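Local coordinates for interferon-inducible protein AIM2 (Mus musculus, PDB 4JBM), which senses double-stranded DNA in the cytosol through its HIN domain, the part present here, and triggers inflammasome assembly and pyroptosis, at residues P14-C17 and G22-E25; I26-V31 and L160-V165. One frame throughout, in Å; residues are numbered along the deposited sequence.

Contact 1 (P14-C17 and G22-E25); sequences PFEC and GRQE
Glu16 and Glu25 face each other as an antiparallel non-hydrogen-bonded pair, their CA atoms 4.6 Å apart, where the two arms of a beta hairpin begin to part. The next bond toward the hairpin end runs from Cys17 N to Gln24 O, 3.1 Å, bent to 146° at the hydrogen; Gln24 is also backbone-bonded to Glu18. Cys17 O is modelled 2.7 Å from Gln24 O, two acceptors too close together, so the local geometry beside the unmodelled tip is doubtful. Arg23 has positive phi and psi where the chain enters the second arm, and its CA is 3.6 Å from Cys17 O. The side chains of Glu16 and Glu25 rise from the same face of the sheet, each with CG anti to its own N, and their OE1 atoms are 6.1 Å apart, a closeness that the Arg23 charge probably offsets. Glu16, fully extended, leans toward the hairpin end and brings OE2 over one face of the Arg23 guanidinium in a salt bridge, the two planes 75° apart. The modelled contact is too short to be taken literally, and its detail is doubtful. Pro14 CB adds a looser touch on Glu25 OE2, 4.0 Å away. On the other face Phe15 turns its ring to an edge-to-face contact with Phe181, and Cys17 SG is joined to Cys179 by a disulfide that pins this hairpin to the C-terminal part of the HIN domain. The hairpin links strands 4-16 and 25-32, neighbours in the first sheet.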
loop_
_atom_site.group_PDB
_atom_site.type_symbol
_atom_site.label_atom_id
_atom_site.label_comp_id
_atom_site.label_asym_id
_atom_site.label_seq_id
_atom_site.Cartn_x
_atom_site.Cartn_y
_atom_site.Cartn_z
ATOM N N PRO A 14 -6.309 0.779 11.832
ATOM C CA PRO A 14 -4.966 1.083 12.331
ATOM C C PRO A 14 -4.284 -0.115 12.988
ATOM O O PRO A 14 -4.933 -0.950 13.621
ATOM C CB PRO A 14 -5.223 2.176 13.373
ATOM C CG PRO A 14 -6.500 2.820 12.935
ATOM C CD PRO A 14 -7.323 1.693 12.387
ATOM N N PHE A 15 -2.972 -0.192 12.809
ATOM C CA PHE A 15 -2.164 -1.254 13.382
ATOM C C PHE A 15 -0.932 -0.595 13.954
ATOM O O PHE A 15 -0.542 0.482 13.503
ATOM C CB PHE A 15 -1.761 -2.257 12.298
ATOM C CG PHE A 15 -0.911 -1.666 11.195
ATOM C CD1 PHE A 15 -1.500 -0.930 10.175
ATOM C CD2 PHE A 15 0.466 -1.855 11.168
ATOM C CE1 PHE A 15 -0.740 -0.387 9.149
ATOM C CE2 PHE A 15 1.237 -1.314 10.136
ATOM C CZ PHE A 15 0.629 -0.578 9.127
ATOM N N GLU A 16 -0.296 -1.238 14.931
ATOM C CA GLU A 16 0.883 -0.633 15.516
ATOM C C GLU A 16 2.041 -0.755 14.543
ATOM O O GLU A 16 2.321 -1.831 14.014
ATOM C CB GLU A 16 1.255 -1.286 16.847
ATOM C CG GLU A 16 2.622 -0.838 17.340
ATOM C CD GLU A 16 3.024 -1.476 18.655
ATOM O OE1 GLU A 16 2.265 -2.327 19.164
ATOM O OE2 GLU A 16 4.107 -1.131 19.175
ATOM N N CYS A 17 2.716 0.361 14.318
ATOM C CA CYS A 17 3.854 0.406 13.421
ATOM C C CYS A 17 4.998 1.094 14.167
ATOM O O CYS A 17 4.809 1.543 15.298
ATOM C CB CYS A 17 3.465 1.176 12.158
ATOM S SG CYS A 17 4.803 1.454 10.995
ATOM N N GLY A 22 9.008 7.497 16.927
ATOM C CA GLY A 22 9.118 6.085 17.242
ATOM C C GLY A 22 7.793 5.521 17.715
ATOM O O GLY A 22 6.968 6.263 18.254
ATOM N N ARG A 23 7.617 4.209 17.539
ATOM C CA ARG A 23 6.399 3.488 17.921
ATOM C C ARG A 23 5.132 4.325 17.723
ATOM O O ARG A 23 4.453 4.690 18.685
ATOM C CB ARG A 23 6.487 2.981 19.369
ATOM C CG ARG A 23 5.685 1.705 19.668
ATOM C CD ARG A 23 5.551 1.505 21.182
ATOM N NE ARG A 23 4.155 1.460 21.625
ATOM C CZ ARG A 23 3.419 0.357 21.737
ATOM N NH1 ARG A 23 2.161 0.441 22.149
ATOM N NH2 ARG A 23 3.939 -0.830 21.458
ATOM N N GLN A 24 4.840 4.641 16.463
ATOM C CA GLN A 24 3.639 5.391 16.112
ATOM C C GLN A 24 2.560 4.398 15.723
ATOM O O GLN A 24 2.838 3.398 15.069
ATOM C CB GLN A 24 3.891 6.322 14.917
ATOM C CG GLN A 24 4.514 7.664 15.243
ATOM C CD GLN A 24 5.874 7.859 14.600
ATOM O OE1 GLN A 24 6.358 6.994 13.866
ATOM N NE2 GLN A 24 6.491 9.010 14.861
ATOM N N GLU A 25 1.322 4.674 16.105
ATOM C CA GLU A 25 0.210 3.894 15.580
ATOM C C GLU A 25 -0.327 4.606 14.337
ATOM O O GLU A 25 -0.658 5.794 14.390
ATOM C CB GLU A 25 -0.867 3.726 16.650
ATOM C CG GLU A 25 -2.187 3.172 16.149
ATOM C CD GLU A 25 -2.891 2.335 17.192
ATOM O OE1 GLU A 25 -2.197 1.728 18.031
ATOM O OE2 GLU A 25 -4.136 2.287 17.174
#

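Contact 2 (I26-V31 and L160-V165); sequences IFHATV and LTFFEV
At the junction between the two OB folds of the HIN domain, the imidazole of His28 and the ring of Phe162 press against each other. NE2 of His28 stands over one face of the phenyl ring, displaced toward its rim and 3.1 Å from Phe162 CG, while His28 CD2 comes equally near Phe162 CD1. The centroids are 4.3 Å apart and the planes meet at 37°, an oblique pairing. In return Phe162 CB lies over a face of the imidazole, a CH-pi contact 3.8 Å from its centroid. ND1 of the same imidazole is buried with no hydrogen-bonding partner in the model. The His28 CB already points across, and chi1 of -68° keeps the ring on that side, the two side chains crossing at about a right angle. Phe162 is presented from a corner of its chain: with a left-handed backbone (phi 60°), it and Phe163 lie opposite one residue of strand 111-123 in a G1 beta bulge. The side chains of Asn113 and Ser180 hold that corner through hydrogen bonds, Phe162 N to Asn113 OD1 and Phe162 O with Ser180 OG, and Phe68 meets the Phe162 ring edge-to-face. Thr161 CG2 adds a looser contact, 4.4 Å from His28 CB.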
loop_
_atom_site.group_PDB
_atom_site.type_symbol
_atom_site.label_atom_id
_atom_site.label_comp_id
_atom_site.label_asym_id
_atom_site.label_seq_id
_atom_site.Cartn_x
_atom_site.Cartn_y
_atom_site.Cartn_z
ATOM N N ILE A 26 -0.411 3.890 13.217
ATOM C CA ILE A 26 -0.764 4.524 11.953
ATOM C C ILE A 26 -1.719 3.688 11.129
ATOM O O ILE A 26 -1.991 2.527 11.444
ATOM C CB ILE A 26 0.472 4.733 11.058
ATOM C CG1 ILE A 26 0.973 3.391 10.537
ATOM C CG2 ILE A 26 1.572 5.466 11.797
ATOM C CD1 ILE A 26 1.649 3.494 9.204
ATOM N N PHE A 27 -2.217 4.290 10.053
ATOM C CA PHE A 27 -2.907 3.512 9.035
ATOM C C PHE A 27 -2.703 4.070 7.635
ATOM O O PHE A 27 -2.127 5.154 7.455
ATOM C CB PHE A 27 -4.388 3.266 9.366
ATOM C CG PHE A 27 -5.256 4.500 9.330
ATOM C CD1 PHE A 27 -5.359 5.331 10.437
ATOM C CD2 PHE A 27 -6.005 4.800 8.199
ATOM C CE1 PHE A 27 -6.173 6.453 10.409
ATOM C CE2 PHE A 27 -6.825 5.919 8.164
ATOM C CZ PHE A 27 -6.908 6.748 9.270
ATOM N N HIS A 28 -3.149 3.294 6.653
ATOM C CA HIS A 28 -3.029 3.667 5.257
ATOM C C HIS A 28 -4.399 3.735 4.597
ATOM O O HIS A 28 -5.300 2.951 4.911
ATOM C CB HIS A 28 -2.144 2.664 4.527
ATOM C CG HIS A 28 -0.715 2.717 4.954
ATOM N ND1 HIS A 28 -0.206 1.931 5.966
ATOM C CD2 HIS A 28 0.313 3.485 4.520
ATOM C CE1 HIS A 28 1.075 2.201 6.126
ATOM N NE2 HIS A 28 1.418 3.139 5.262
ATOM N N ALA A 29 -4.538 4.667 3.662
ATOM C CA ALA A 29 -5.791 4.852 2.957
ATOM C C ALA A 29 -5.520 5.211 1.506
ATOM O O ALA A 29 -4.402 5.559 1.145
ATOM C CB ALA A 29 -6.629 5.933 3.633
ATOM N N THR A 30 -6.535 5.085 0.664
ATOM C CA THR A 30 -6.439 5.570 -0.709
ATOM C C THR A 30 -7.521 6.605 -0.892
ATOM O O THR A 30 -8.671 6.375 -0.520
ATOM C CB THR A 30 -6.643 4.449 -1.730
ATOM O OG1 THR A 30 -5.665 3.429 -1.515
ATOM C CG2 THR A 30 -6.501 4.980 -3.155
ATOM N N VAL A 31 -7.156 7.764 -1.420
ATOM C CA VAL A 31 -8.153 8.804 -1.636
ATOM C C VAL A 31 -8.021 9.292 -3.070
ATOM O O VAL A 31 -7.040 8.979 -3.744
ATOM C CB VAL A 31 -7.995 9.966 -0.635
ATOM C CG1 VAL A 31 -8.052 9.457 0.799
ATOM C CG2 VAL A 31 -6.703 10.702 -0.892
ATOM N N LEU A 160 0.494 -6.980 -0.338
ATOM C CA LEU A 160 1.419 -5.933 0.074
ATOM C C LEU A 160 0.666 -4.628 0.305
ATOM O O LEU A 160 -0.167 -4.232 -0.514
ATOM C CB LEU A 160 2.470 -5.704 -1.021
ATOM C CG LEU A 160 3.714 -6.595 -1.129
ATOM C CD1 LEU A 160 3.376 -8.048 -0.938
ATOM C CD2 LEU A 160 4.390 -6.390 -2.473
ATOM N N THR A 161 0.952 -3.970 1.422
ATOM C CA THR A 161 0.430 -2.628 1.679
ATOM C C THR A 161 1.581 -1.678 2.034
ATOM O O THR A 161 2.337 -1.942 2.974
ATOM C CB THR A 161 -0.621 -2.631 2.806
ATOM O OG1 THR A 161 -1.544 -3.711 2.610
ATOM C CG2 THR A 161 -1.376 -1.314 2.841
ATOM N N PHE A 162 1.737 -0.609 1.251
ATOM C CA PHE A 162 2.807 0.369 1.447
ATOM C C PHE A 162 4.210 -0.229 1.347
ATOM O O PHE A 162 5.062 0.017 2.195
ATOM C CB PHE A 162 2.647 1.112 2.780
ATOM C CG PHE A 162 3.094 2.555 2.745
ATOM C CD1 PHE A 162 2.336 3.526 2.111
ATOM C CD2 PHE A 162 4.276 2.938 3.378
ATOM C CE1 PHE A 162 2.743 4.852 2.095
ATOM C CE2 PHE A 162 4.697 4.260 3.369
ATOM C CZ PHE A 162 3.927 5.220 2.727
ATOM N N PHE A 163 4.463 -1.015 0.317
ATOM C CA PHE A 163 5.832 -1.407 0.060
ATOM C C PHE A 163 6.376 -0.331 -0.854
ATOM O O PHE A 163 5.602 0.481 -1.369
ATOM C CB PHE A 163 5.895 -2.790 -0.594
ATOM C CG PHE A 163 5.917 -3.917 0.396
ATOM C CD1 PHE A 163 4.919 -4.041 1.359
ATOM C CD2 PHE A 163 6.964 -4.824 0.402
ATOM C CE1 PHE A 163 4.949 -5.077 2.285
ATOM C CE2 PHE A 163 7.000 -5.861 1.323
ATOM C CZ PHE A 163 5.993 -5.982 2.272
ATOM N N GLU A 164 7.687 -0.324 -1.087
ATOM C CA GLU A 164 8.240 0.707 -1.955
ATOM C C GLU A 164 9.024 0.058 -3.076
ATOM O O GLU A 164 9.604 -0.995 -2.882
ATOM C CB GLU A 164 9.122 1.683 -1.156
ATOM C CG GLU A 164 8.423 2.348 0.026
ATOM C CD GLU A 164 8.666 1.632 1.344
ATOM O OE1 GLU A 164 9.567 0.767 1.393
ATOM O OE2 GLU A 164 7.960 1.939 2.329
ATOM N N VAL A 165 9.029 0.668 -4.254
ATOM C CA VAL A 165 9.957 0.225 -5.283
ATOM C C VAL A 165 11.348 0.585 -4.774
ATOM O O VAL A 165 11.547 1.643 -4.179
ATOM C CB VAL A 165 9.674 0.885 -6.652
ATOM C CG1 VAL A 165 10.857 0.763 -7.596
ATOM C CG2 VAL A 165 8.420 0.294 -7.275
#

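In the fold
From the N terminus, strand 4-16 runs through the first OB fold and turns back at contact 1, which closes a short loop whose tip is not modelled. The returning strand, 25-32, carries straight on into contact 2, so the two contacts follow in series along the chain without crossing. They are joined directly: Phe15 N lies near Ile26 O at hydrogen-bonding distance, and Pro14 packs on Phe27 and Cys17 on Ile26. Contact 2 then spans 128 residues: the rest of the first sheet, helices 88-95 and 100-103, and the first strands of the second. Contact 1 is thus local to one sheet, although its disulfide ties it to the loop leading into strand 181-185, whereas contact 2 brings both sheets together.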